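Local coordinates for protein RE68036p (Drosophila melanogaster, PDB 1SQH) that is of unestablished function but probably belongs to the glycine N-acyltransferase-like enzymes, which transfer acyl groups to an amine, at residues V83-D88 / T113-W118; E105-L110 / K136-S141; Y40-W45 / K66-H71. All blocks are in the same frame, centred on the assembly; numbering follows the deposited sequence.

Contact 1 of 3, residues V83-D88 / T113-W118; sequences VSLHRD and TQLIEW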
loop_
_atom_site.group_PDB
_atom_site.type_symbol
_atom_site.label_atom_id
_atom_site.label_comp_id
_atom_site.label_asym_id
_atom_site.label_seq_id
_atom_site.Cartn_x
_atom_site.Cartn_y
_atom_site.Cartn_z
ATOM N N VAL A 83 -11.078 10.751 -2.573
ATOM C CA VAL A 83 -9.730 11.029 -3.016
ATOM C C VAL A 83 -8.974 11.174 -1.720
ATOM O O VAL A 83 -9.401 11.917 -0.825
ATOM C CB VAL A 83 -9.615 12.366 -3.829
ATOM C CG1 VAL A 83 -8.150 12.651 -4.156
ATOM C CG2 VAL A 83 -10.429 12.282 -5.117
ATOM N N SER A 84 -7.874 10.440 -1.607
ATOM C CA SER A 84 -7.036 10.514 -0.420
ATOM C C SER A 84 -5.695 11.128 -0.804
ATOM O O SER A 84 -5.228 10.981 -1.943
ATOM C CB SER A 84 -6.820 9.124 0.178
ATOM O OG SER A 84 -6.350 8.229 -0.805
ATOM N N LEU A 85 -5.100 11.841 0.146
ATOM C CA LEU A 85 -3.810 12.472 -0.058
ATOM C C LEU A 85 -2.875 11.986 1.039
ATOM O O LEU A 85 -3.222 12.036 2.226
ATOM C CB LEU A 85 -3.955 13.993 -0.014
ATOM C CG LEU A 85 -4.706 14.628 -1.195
ATOM C CD1 LEU A 85 -4.772 16.148 -0.996
ATOM C CD2 LEU A 85 -3.997 14.305 -2.495
ATOM N N HIS A 86 -1.710 11.496 0.620
ATOM C CA HIS A 86 -0.677 10.961 1.509
ATOM C C HIS A 86 0.654 11.691 1.319
ATOM O O HIS A 86 0.991 12.135 0.215
ATOM C CB HIS A 86 -0.506 9.455 1.240
ATOM C CG HIS A 86 0.652 8.823 1.957
ATOM N ND1 HIS A 86 1.938 8.839 1.455
ATOM C CD2 HIS A 86 0.713 8.134 3.124
ATOM C CE1 HIS A 86 2.737 8.184 2.280
ATOM N NE2 HIS A 86 2.019 7.746 3.301
ATOM N N ARG A 87 1.419 11.809 2.396
ATOM C CA ARG A 87 2.697 12.494 2.324
ATOM C C ARG A 87 3.859 11.718 2.944
ATOM O O ARG A 87 3.745 11.183 4.051
ATOM C CB ARG A 87 2.589 13.857 3.016
ATOM C CG ARG A 87 3.823 14.741 2.865
ATOM C CD ARG A 87 3.449 16.021 2.135
ATOM N NE ARG A 87 3.900 16.058 0.749
ATOM C CZ ARG A 87 3.239 16.677 -0.227
ATOM N NH1 ARG A 87 2.094 17.296 0.031
ATOM N NH2 ARG A 87 3.727 16.697 -1.460
ATOM N N ASP A 88 4.962 11.650 2.206
ATOM C CA ASP A 88 6.194 11.023 2.671
ATOM C C ASP A 88 7.332 11.788 1.982
ATOM O O ASP A 88 7.803 12.796 2.498
ATOM C CB ASP A 88 6.254 9.536 2.312
ATOM C CG ASP A 88 7.428 8.839 2.980
ATOM O OD1 ASP A 88 8.206 9.551 3.650
ATOM O OD2 ASP A 88 7.581 7.604 2.849
ATOM N N THR A 113 -9.872 20.370 -8.598
ATOM C CA THR A 113 -9.105 20.546 -7.372
ATOM C C THR A 113 -7.729 21.152 -7.622
ATOM O O THR A 113 -7.213 21.132 -8.742
ATOM C CB THR A 113 -8.907 19.189 -6.639
ATOM O OG1 THR A 113 -8.257 19.406 -5.378
ATOM C CG2 THR A 113 -8.061 18.238 -7.489
ATOM N N GLN A 114 -7.143 21.692 -6.564
ATOM C CA GLN A 114 -5.813 22.280 -6.645
ATOM C C GLN A 114 -4.995 21.744 -5.478
ATOM O O GLN A 114 -3.967 22.313 -5.120
ATOM C CB GLN A 114 -5.893 23.803 -6.557
ATOM C CG GLN A 114 -6.787 24.438 -7.605
ATOM C CD GLN A 114 -6.795 25.943 -7.499
ATOM O OE1 GLN A 114 -7.150 26.504 -6.455
ATOM N NE2 GLN A 114 -6.398 26.614 -8.579
ATOM N N LEU A 115 -5.463 20.653 -4.878
ATOM C CA LEU A 115 -4.749 20.063 -3.752
ATOM C C LEU A 115 -3.731 19.032 -4.234
ATOM O O LEU A 115 -2.871 18.602 -3.465
ATOM C CB LEU A 115 -5.732 19.398 -2.782
ATOM C CG LEU A 115 -6.912 20.231 -2.273
ATOM C CD1 LEU A 115 -7.643 19.446 -1.185
ATOM C CD2 LEU A 115 -6.426 21.558 -1.723
ATOM N N ILE A 116 -3.834 18.649 -5.506
ATOM C CA ILE A 116 -2.943 17.659 -6.104
ATOM C C ILE A 116 -1.743 18.325 -6.774
ATOM O O ILE A 116 -1.888 19.294 -7.517
ATOM C CB ILE A 116 -3.692 16.802 -7.149
ATOM C CG1 ILE A 116 -4.787 15.982 -6.462
ATOM C CG2 ILE A 116 -2.725 15.890 -7.858
ATOM C CD1 ILE A 116 -5.605 15.128 -7.404
ATOM N N GLU A 117 -0.555 17.792 -6.515
ATOM C CA GLU A 117 0.675 18.351 -7.065
ATOM C C GLU A 117 1.072 17.701 -8.393
ATOM O O GLU A 117 2.072 16.991 -8.490
ATOM C CB GLU A 117 1.776 18.215 -6.010
ATOM C CG GLU A 117 1.281 18.658 -4.636
ATOM C CD GLU A 117 2.325 18.539 -3.549
ATOM O OE1 GLU A 117 3.294 17.776 -3.741
ATOM O OE2 GLU A 117 2.170 19.192 -2.492
ATOM N N TRP A 118 0.266 17.971 -9.418
ATOM C CA TRP A 118 0.472 17.440 -10.763
ATOM C C TRP A 118 1.853 17.723 -11.311
ATOM O O TRP A 118 2.387 16.949 -12.101
ATOM C CB TRP A 118 -0.532 18.054 -11.744
ATOM C CG TRP A 118 -1.963 17.821 -11.408
ATOM C CD1 TRP A 118 -2.848 18.730 -10.917
ATOM C CD2 TRP A 118 -2.683 16.595 -11.553
ATOM N NE1 TRP A 118 -4.080 18.149 -10.749
ATOM C CE2 TRP A 118 -4.006 16.838 -11.131
ATOM C CE3 TRP A 118 -2.336 15.311 -11.999
ATOM C CZ2 TRP A 118 -4.989 15.844 -11.142
ATOM C CZ3 TRP A 118 -3.313 14.321 -12.010
ATOM C CH2 TRP A 118 -4.625 14.597 -11.583
#

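Contact 2 of 3, residues E105-L110 / K136-S141; sequences ELWECL and KELAVS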
loop_
_atom_site.group_PDB
_atom_site.type_symbol
_atom_site.label_atom_id
_atom_site.label_comp_id
_atom_site.label_asym_id
_atom_site.label_seq_id
_atom_site.Cartn_x
_atom_site.Cartn_y
_atom_site.Cartn_z
ATOM N N GLU A 105 -18.765 12.732 -11.274
ATOM C CA GLU A 105 -18.474 13.292 -9.961
ATOM C C GLU A 105 -16.995 13.211 -9.605
ATOM O O GLU A 105 -16.415 14.176 -9.115
ATOM C CB GLU A 105 -19.301 12.575 -8.895
ATOM C CG GLU A 105 -19.075 13.082 -7.485
ATOM C CD GLU A 105 -20.095 12.533 -6.513
ATOM O OE1 GLU A 105 -21.248 13.018 -6.537
ATOM O OE2 GLU A 105 -19.753 11.614 -5.735
ATOM N N LEU A 106 -16.391 12.056 -9.859
ATOM C CA LEU A 106 -14.981 11.858 -9.559
ATOM C C LEU A 106 -14.087 12.800 -10.366
ATOM O O LEU A 106 -13.280 13.535 -9.797
ATOM C CB LEU A 106 -14.572 10.409 -9.841
ATOM C CG LEU A 106 -13.064 10.104 -9.819
ATOM C CD1 LEU A 106 -12.506 10.335 -8.428
ATOM C CD2 LEU A 106 -12.824 8.667 -10.262
ATOM N N TRP A 107 -14.233 12.777 -11.687
ATOM C CA TRP A 107 -13.414 13.615 -12.544
ATOM C C TRP A 107 -13.653 15.092 -12.307
ATOM O O TRP A 107 -12.773 15.922 -12.557
ATOM C CB TRP A 107 -13.642 13.255 -14.008
ATOM C CG TRP A 107 -13.060 11.925 -14.334
ATOM C CD1 TRP A 107 -13.735 10.781 -14.636
ATOM C CD2 TRP A 107 -11.668 11.584 -14.327
ATOM N NE1 TRP A 107 -12.847 9.740 -14.817
ATOM C CE2 TRP A 107 -11.573 10.209 -14.634
ATOM C CE3 TRP A 107 -10.491 12.309 -14.089
ATOM C CZ2 TRP A 107 -10.338 9.542 -14.710
ATOM C CZ3 TRP A 107 -9.261 11.644 -14.162
ATOM C CH2 TRP A 107 -9.199 10.277 -14.470
ATOM N N GLU A 108 -14.840 15.427 -11.822
ATOM C CA GLU A 108 -15.131 16.817 -11.518
ATOM C C GLU A 108 -14.156 17.165 -10.391
ATOM O O GLU A 108 -13.531 18.231 -10.385
ATOM C CB GLU A 108 -16.576 16.954 -11.046
ATOM C CG GLU A 108 -17.110 18.363 -11.036
ATOM C CD GLU A 108 -18.620 18.383 -10.929
ATOM O OE1 GLU A 108 -19.277 17.775 -11.801
ATOM O OE2 GLU A 108 -19.148 18.999 -9.977
ATOM N N CYS A 109 -14.014 16.233 -9.450
ATOM C CA CYS A 109 -13.109 16.402 -8.323
ATOM C C CYS A 109 -11.651 16.508 -8.756
ATOM O O CYS A 109 -10.960 17.473 -8.421
ATOM C CB CYS A 109 -13.231 15.222 -7.354
ATOM S SG CYS A 109 -14.663 15.260 -6.258
ATOM N N LEU A 110 -11.184 15.509 -9.495
ATOM C CA LEU A 110 -9.790 15.481 -9.924
ATOM C C LEU A 110 -9.381 16.641 -10.819
ATOM O O LEU A 110 -8.254 17.112 -10.735
ATOM C CB LEU A 110 -9.474 14.145 -10.617
ATOM C CG LEU A 110 -9.560 12.844 -9.798
ATOM C CD1 LEU A 110 -9.098 11.686 -10.676
ATOM C CD2 LEU A 110 -8.690 12.921 -8.545
ATOM N N LYS A 136 -3.986 10.415 -17.143
ATOM C CA LYS A 136 -2.698 10.775 -17.718
ATOM C C LYS A 136 -2.865 12.003 -18.613
ATOM O O LYS A 136 -1.979 12.862 -18.670
ATOM C CB LYS A 136 -2.108 9.602 -18.506
ATOM C CG LYS A 136 -1.769 8.382 -17.634
ATOM C CD LYS A 136 -1.361 7.175 -18.473
ATOM C CE LYS A 136 -1.241 5.906 -17.619
ATOM N NZ LYS A 136 -0.839 4.708 -18.421
ATOM N N GLU A 137 -4.005 12.087 -19.297
ATOM C CA GLU A 137 -4.303 13.223 -20.171
ATOM C C GLU A 137 -4.388 14.475 -19.302
ATOM O O GLU A 137 -3.836 15.529 -19.631
ATOM C CB GLU A 137 -5.634 13.000 -20.892
ATOM C CG GLU A 137 -5.647 11.812 -21.851
ATOM C CD GLU A 137 -7.044 11.508 -22.385
ATOM O OE1 GLU A 137 -7.678 12.427 -22.959
ATOM O OE2 GLU A 137 -7.513 10.354 -22.226
ATOM N N LEU A 138 -5.072 14.339 -18.173
ATOM C CA LEU A 138 -5.221 15.428 -17.223
ATOM C C LEU A 138 -3.847 15.892 -16.756
ATOM O O LEU A 138 -3.555 17.085 -16.752
ATOM C CB LEU A 138 -6.055 14.958 -16.025
ATOM C CG LEU A 138 -6.250 15.913 -14.849
ATOM C CD1 LEU A 138 -6.703 17.283 -15.352
ATOM C CD2 LEU A 138 -7.280 15.320 -13.901
ATOM N N ALA A 139 -2.998 14.945 -16.367
ATOM C CA ALA A 139 -1.652 15.278 -15.903
ATOM C C ALA A 139 -0.939 16.155 -16.923
ATOM O O ALA A 139 -0.270 17.127 -16.566
ATOM C CB ALA A 139 -0.847 14.009 -15.667
ATOM N N VAL A 140 -1.086 15.795 -18.195
ATOM C CA VAL A 140 -0.462 16.539 -19.278
ATOM C C VAL A 140 -1.106 17.915 -19.418
ATOM O O VAL A 140 -0.408 18.917 -19.605
ATOM C CB VAL A 140 -0.584 15.778 -20.613
ATOM C CG1 VAL A 140 -0.002 16.610 -21.750
ATOM C CG2 VAL A 140 0.146 14.449 -20.505
ATOM N N SER A 141 -2.430 17.964 -19.307
ATOM C CA SER A 141 -3.146 19.229 -19.420
ATOM C C SER A 141 -2.758 20.174 -18.284
ATOM O O SER A 141 -3.112 21.355 -18.297
ATOM C CB SER A 141 -4.661 19.004 -19.379
ATOM O OG SER A 141 -5.143 19.078 -18.048
#

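Contact 3 of 3, residues Y40-W45 / K66-H71; sequences YNQRKW and KQFYTH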
loop_
_atom_site.group_PDB
_atom_site.type_symbol
_atom_site.label_atom_id
_atom_site.label_comp_id
_atom_site.label_asym_id
_atom_site.label_seq_id
_atom_site.Cartn_x
_atom_site.Cartn_y
_atom_site.Cartn_z
ATOM N N TYR A 40 -9.541 0.267 5.543
ATOM C CA TYR A 40 -9.399 -0.546 6.738
ATOM C C TYR A 40 -8.013 -0.313 7.359
ATOM O O TYR A 40 -7.879 -0.070 8.565
ATOM C CB TYR A 40 -9.549 -2.019 6.370
ATOM C CG TYR A 40 -9.071 -2.941 7.455
ATOM C CD1 TYR A 40 -9.911 -3.310 8.500
ATOM C CD2 TYR A 40 -7.763 -3.419 7.456
ATOM C CE1 TYR A 40 -9.460 -4.143 9.524
ATOM C CE2 TYR A 40 -7.301 -4.241 8.471
ATOM C CZ TYR A 40 -8.155 -4.606 9.501
ATOM O OH TYR A 40 -7.700 -5.467 10.481
ATOM N N ASN A 41 -6.983 -0.384 6.526
ATOM C CA ASN A 41 -5.631 -0.203 7.017
ATOM C C ASN A 41 -5.391 1.158 7.660
ATOM O O ASN A 41 -4.863 1.235 8.783
ATOM C CB ASN A 41 -4.624 -0.411 5.889
ATOM C CG ASN A 41 -3.199 -0.248 6.360
ATOM O OD1 ASN A 41 -2.638 -1.126 7.004
ATOM N ND2 ASN A 41 -2.615 0.900 6.062
ATOM N N GLN A 42 -5.775 2.228 6.961
ATOM C CA GLN A 42 -5.559 3.569 7.489
ATOM C C GLN A 42 -6.214 3.759 8.848
ATOM O O GLN A 42 -5.577 4.229 9.790
ATOM C CB GLN A 42 -6.081 4.628 6.526
ATOM C CG GLN A 42 -5.704 6.051 6.956
ATOM C CD GLN A 42 -4.201 6.197 7.154
ATOM O OE1 GLN A 42 -3.432 6.103 6.198
ATOM N NE2 GLN A 42 -3.776 6.404 8.398
ATOM N N ARG A 43 -7.487 3.394 8.955
ATOM C CA ARG A 43 -8.183 3.539 10.221
ATOM C C ARG A 43 -7.537 2.676 11.308
ATOM O O ARG A 43 -7.564 3.045 12.486
ATOM C CB ARG A 43 -9.663 3.198 10.054
ATOM C CG ARG A 43 -10.391 4.232 9.208
ATOM C CD ARG A 43 -10.278 5.629 9.825
ATOM N NE ARG A 43 -11.173 5.796 10.971
ATOM C CZ ARG A 43 -10.977 6.670 11.957
ATOM N NH1 ARG A 43 -9.906 7.459 11.947
ATOM N NH2 ARG A 43 -11.861 6.764 12.942
ATOM N N LYS A 44 -6.954 1.539 10.927
ATOM C CA LYS A 44 -6.287 0.698 11.912
ATOM C C LYS A 44 -5.118 1.490 12.491
ATOM O O LYS A 44 -4.941 1.551 13.718
ATOM C CB LYS A 44 -5.757 -0.586 11.277
ATOM C CG LYS A 44 -4.980 -1.468 12.265
ATOM C CD LYS A 44 -4.561 -2.806 11.657
ATOM C CE LYS A 44 -3.581 -2.621 10.514
ATOM N NZ LYS A 44 -3.098 -3.933 10.007
ATOM N N TRP A 45 -4.330 2.103 11.600
ATOM C CA TRP A 45 -3.186 2.908 12.016
ATOM C C TRP A 45 -3.642 4.117 12.833
ATOM O O TRP A 45 -3.034 4.444 13.861
ATOM C CB TRP A 45 -2.383 3.407 10.805
ATOM C CG TRP A 45 -1.488 2.374 10.172
ATOM C CD1 TRP A 45 -1.032 1.213 10.737
ATOM C CD2 TRP A 45 -0.898 2.444 8.866
ATOM N NE1 TRP A 45 -0.198 0.558 9.862
ATOM C CE2 TRP A 45 -0.097 1.290 8.708
ATOM C CE3 TRP A 45 -0.966 3.375 7.815
ATOM C CZ2 TRP A 45 0.633 1.039 7.537
ATOM C CZ3 TRP A 45 -0.239 3.126 6.652
ATOM C CH2 TRP A 45 0.550 1.965 6.525
ATOM N N LYS A 66 -3.262 9.676 6.318
ATOM C CA LYS A 66 -3.902 9.955 5.038
ATOM C C LYS A 66 -5.062 10.914 5.282
ATOM O O LYS A 66 -5.709 10.862 6.327
ATOM C CB LYS A 66 -4.445 8.674 4.388
ATOM C CG LYS A 66 -3.406 7.760 3.751
ATOM C CD LYS A 66 -4.089 6.718 2.851
ATOM C CE LYS A 66 -3.102 5.718 2.272
ATOM N NZ LYS A 66 -2.433 4.933 3.352
ATOM N N GLN A 67 -5.318 11.795 4.326
ATOM C CA GLN A 67 -6.426 12.732 4.454
ATOM C C GLN A 67 -7.409 12.427 3.328
ATOM O O GLN A 67 -7.100 12.588 2.146
ATOM C CB GLN A 67 -5.913 14.164 4.364
ATOM C CG GLN A 67 -4.984 14.531 5.512
ATOM C CD GLN A 67 -3.904 15.514 5.101
ATOM O OE1 GLN A 67 -2.948 15.151 4.398
ATOM N NE2 GLN A 67 -4.048 16.764 5.531
ATOM N N PHE A 68 -8.588 11.960 3.711
ATOM C CA PHE A 68 -9.607 11.596 2.743
ATOM C C PHE A 68 -10.493 12.783 2.393
ATOM O O PHE A 68 -10.773 13.628 3.248
ATOM C CB PHE A 68 -10.440 10.445 3.313
ATOM C CG PHE A 68 -9.654 9.170 3.503
ATOM C CD1 PHE A 68 -9.445 8.300 2.430
ATOM C CD2 PHE A 68 -9.096 8.855 4.742
ATOM C CE1 PHE A 68 -8.690 7.136 2.582
ATOM C CE2 PHE A 68 -8.338 7.694 4.907
ATOM C CZ PHE A 68 -8.136 6.831 3.822
ATOM N N TYR A 69 -10.922 12.856 1.138
ATOM C CA TYR A 69 -11.779 13.952 0.689
ATOM C C TYR A 69 -12.900 13.452 -0.212
ATOM O O TYR A 69 -12.856 12.333 -0.704
ATOM C CB TYR A 69 -10.983 14.985 -0.122
ATOM C CG TYR A 69 -9.781 15.584 0.562
ATOM C CD1 TYR A 69 -8.576 14.889 0.633
ATOM C CD2 TYR A 69 -9.840 16.862 1.110
ATOM C CE1 TYR A 69 -7.449 15.461 1.233
ATOM C CE2 TYR A 69 -8.725 17.443 1.714
ATOM C CZ TYR A 69 -7.535 16.741 1.769
ATOM O OH TYR A 69 -6.427 17.314 2.346
ATOM N N THR A 70 -13.913 14.287 -0.424
ATOM C CA THR A 70 -14.984 13.929 -1.340
ATOM C C THR A 70 -15.473 15.212 -1.969
ATOM O O THR A 70 -15.083 16.293 -1.541
ATOM C CB THR A 70 -16.173 13.229 -0.658
ATOM O OG1 THR A 70 -17.045 12.725 -1.678
ATOM C CG2 THR A 70 -16.956 14.199 0.219
ATOM N N HIS A 71 -16.313 15.090 -2.996
ATOM C CA HIS A 71 -16.856 16.255 -3.685
ATOM C C HIS A 71 -17.613 17.109 -2.661
ATOM O O HIS A 71 -18.602 16.665 -2.069
ATOM C CB HIS A 71 -17.787 15.793 -4.810
ATOM C CG HIS A 71 -18.176 16.879 -5.767
ATOM N ND1 HIS A 71 -18.681 18.092 -5.353
ATOM C CD2 HIS A 71 -18.169 16.916 -7.122
ATOM C CE1 HIS A 71 -18.971 18.831 -6.410
ATOM N NE2 HIS A 71 -18.670 18.139 -7.496
HETATM O O HOH W 1 -3.714 2.457 4.217
HETATM O O HOH W 2 -0.803 6.409 5.330
#

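Contact 1 of 3, residues V83-D88 / T113-W118
Glu-117 OE1 receives Arg-87 NH2 at 2.6 Å, the short arm of a two-nitrogen, end-on salt bridge whose other arm runs from Arg-87 NH1 to Glu-117 OE2 at 3.2 Å. The carboxylate sits at the edge of the guanidinium, but the two planes are turned 36° apart, and both oxygens are met from above the carboxylate plane, so the grip is twisted rather than coplanar. Arg-87 starts with CG anti to the backbone N (chi1 -173°) and then bends at chi2 and chi3, which turns its head toward the loop; Glu-117 reaches back with a chain extended beyond CG. Beside this pair the contact is apolar. Leu-85 lays CD1 against Leu-115 CB at 3.8 Å, the two side chains crossing at about a right angle, and its CD2 lies 4.4 Å from Ile-116 CG1. The loop is shaped by an ST turn, in which Leu-115 N donates to Thr-113 OG1, and by an inverse gamma turn centred on Glu-117. Gln-91, on the neighbouring strand 91-96, bonds Leu-115 O and Glu-117 N. Strand 82-87 thus holds the loop after helix 104-112 through apolar contacts and one paired charge, each ion probably neutralising the other where both are partly exposed.

Contact 2 of 3, residues E105-L110 / K136-S141
Leu-138 pushes one methyl, CD2, into the angle between Trp-107 and Leu-110, and every close contact between 105-110 and 136-141 is made by that carbon. Its CG stands anti to the backbone N (chi1 175°), and with chi2 at 49° the branch carries CD2 across to helix 104-112. There CD2 lies 3.8 Å from Leu-110 O and 4.1 Å from Leu-110 CB, so the methyl rests on backbone as much as on side chain. Trp-107 comes in at its benzene end: CZ3 is 4.2 Å from Leu-138 CD2, which sits at the ring edge and near the ring plane, not over a face. The indole gets there with CG anti to the carbonyl carbon (chi1 -71°), and it slides past Leu-138 in the opposite direction. The helix backbone itself sets Leu-110 CB beside the methyl. Further along helix 129-141, Ser-141 OG donates 2.9 Å to Leu-138 O, in the carbonyl plane and on a lone pair, tying a side chain back to its own helix. Trp-107 also makes a cation-pi contact with Arg-134 and touches Val-135, both of helix 129-141. The arrangement is a small, buried, mainly apolar meeting of two helices that are linked through strand 123-128 and pack against each other beside the mixed sheet, consistent with the alpha/beta acetyltransferase (GNAT-like) fold.

Contact 3 of 3, residues Y40-W45 / K66-H71
Gln-42 leaves helix 34-51 with CG anti to the backbone N (chi1 -172°) and then bends at chi2, which swings its amide over to Lys-66. Lys-66 runs extended from CG and folds only at its last torsion (chi4 62°), curling NZ back to Gln-42 OE1 at 3.2 Å. That bond lies in the carbonyl plane, with a C=O...N angle of 155°. The same oxygen also lies close to the aliphatic stem, 3.0 Å from Lys-66 CG, so the lysine wraps round it. The other end of the amide, Gln-42 NE2, donates to Leu-64 O, just before the strand. Nearer the helix, Gln-42 CG meets the edge of the Phe-68 ring, 3.7 Å from Phe-68 CE2. Here a helix packs on a sheet: helix 34-51 lies against strand 67-71 of the large mixed sheet, and Phe-68 also reaches Leu-39 of that helix and Val-18 of helix 15-29. An alanine in place of Gln-42 is likely to leave the Lys-66 ammonium without its direct amide partner, Leu-64 O without its donor, and a gap beside the Phe-68 edge. Two waters extend the polar cluster: one accepts from Asn-41 ND2 at 2.7 Å and from Lys-66 NZ at 2.9 Å, and the other accepts from Lys-66 NZ and lies 2.8 Å from Gln-42 OE1. Asn-41 ND2 also stands over one face of the Trp-45 ring, 3.2 Å above its plane and offset toward the rim, while Trp-45 NE1 is bonded to Asn-209.

Overall arrangement
Contacts 1 and 3 meet on neighbouring antiparallel strands of the large mixed sheet, their centres about 13 Å apart: Val-83 O lies 2.7 Å from Tyr-69 N and Leu-85 N 2.9 Å from Gln-67 O, both probable hydrogen bonds. Contacts 1 and 2, with centres about 12 Å apart, share a hydrophobic patch in which Trp-118 CH2 comes 3.6 Å from Leu-138 CD2 and Val-83 CG2 3.9 Å from Leu-110 CD2; their segments alternate along the chain. Contacts 2 and 3 are farther separated, about 21 Å between centres, yet Glu-108 OE2 and His-71 NE2 are 2.7 Å apart, a probable hydrogen bond from helix 104-112 to strand 67-71.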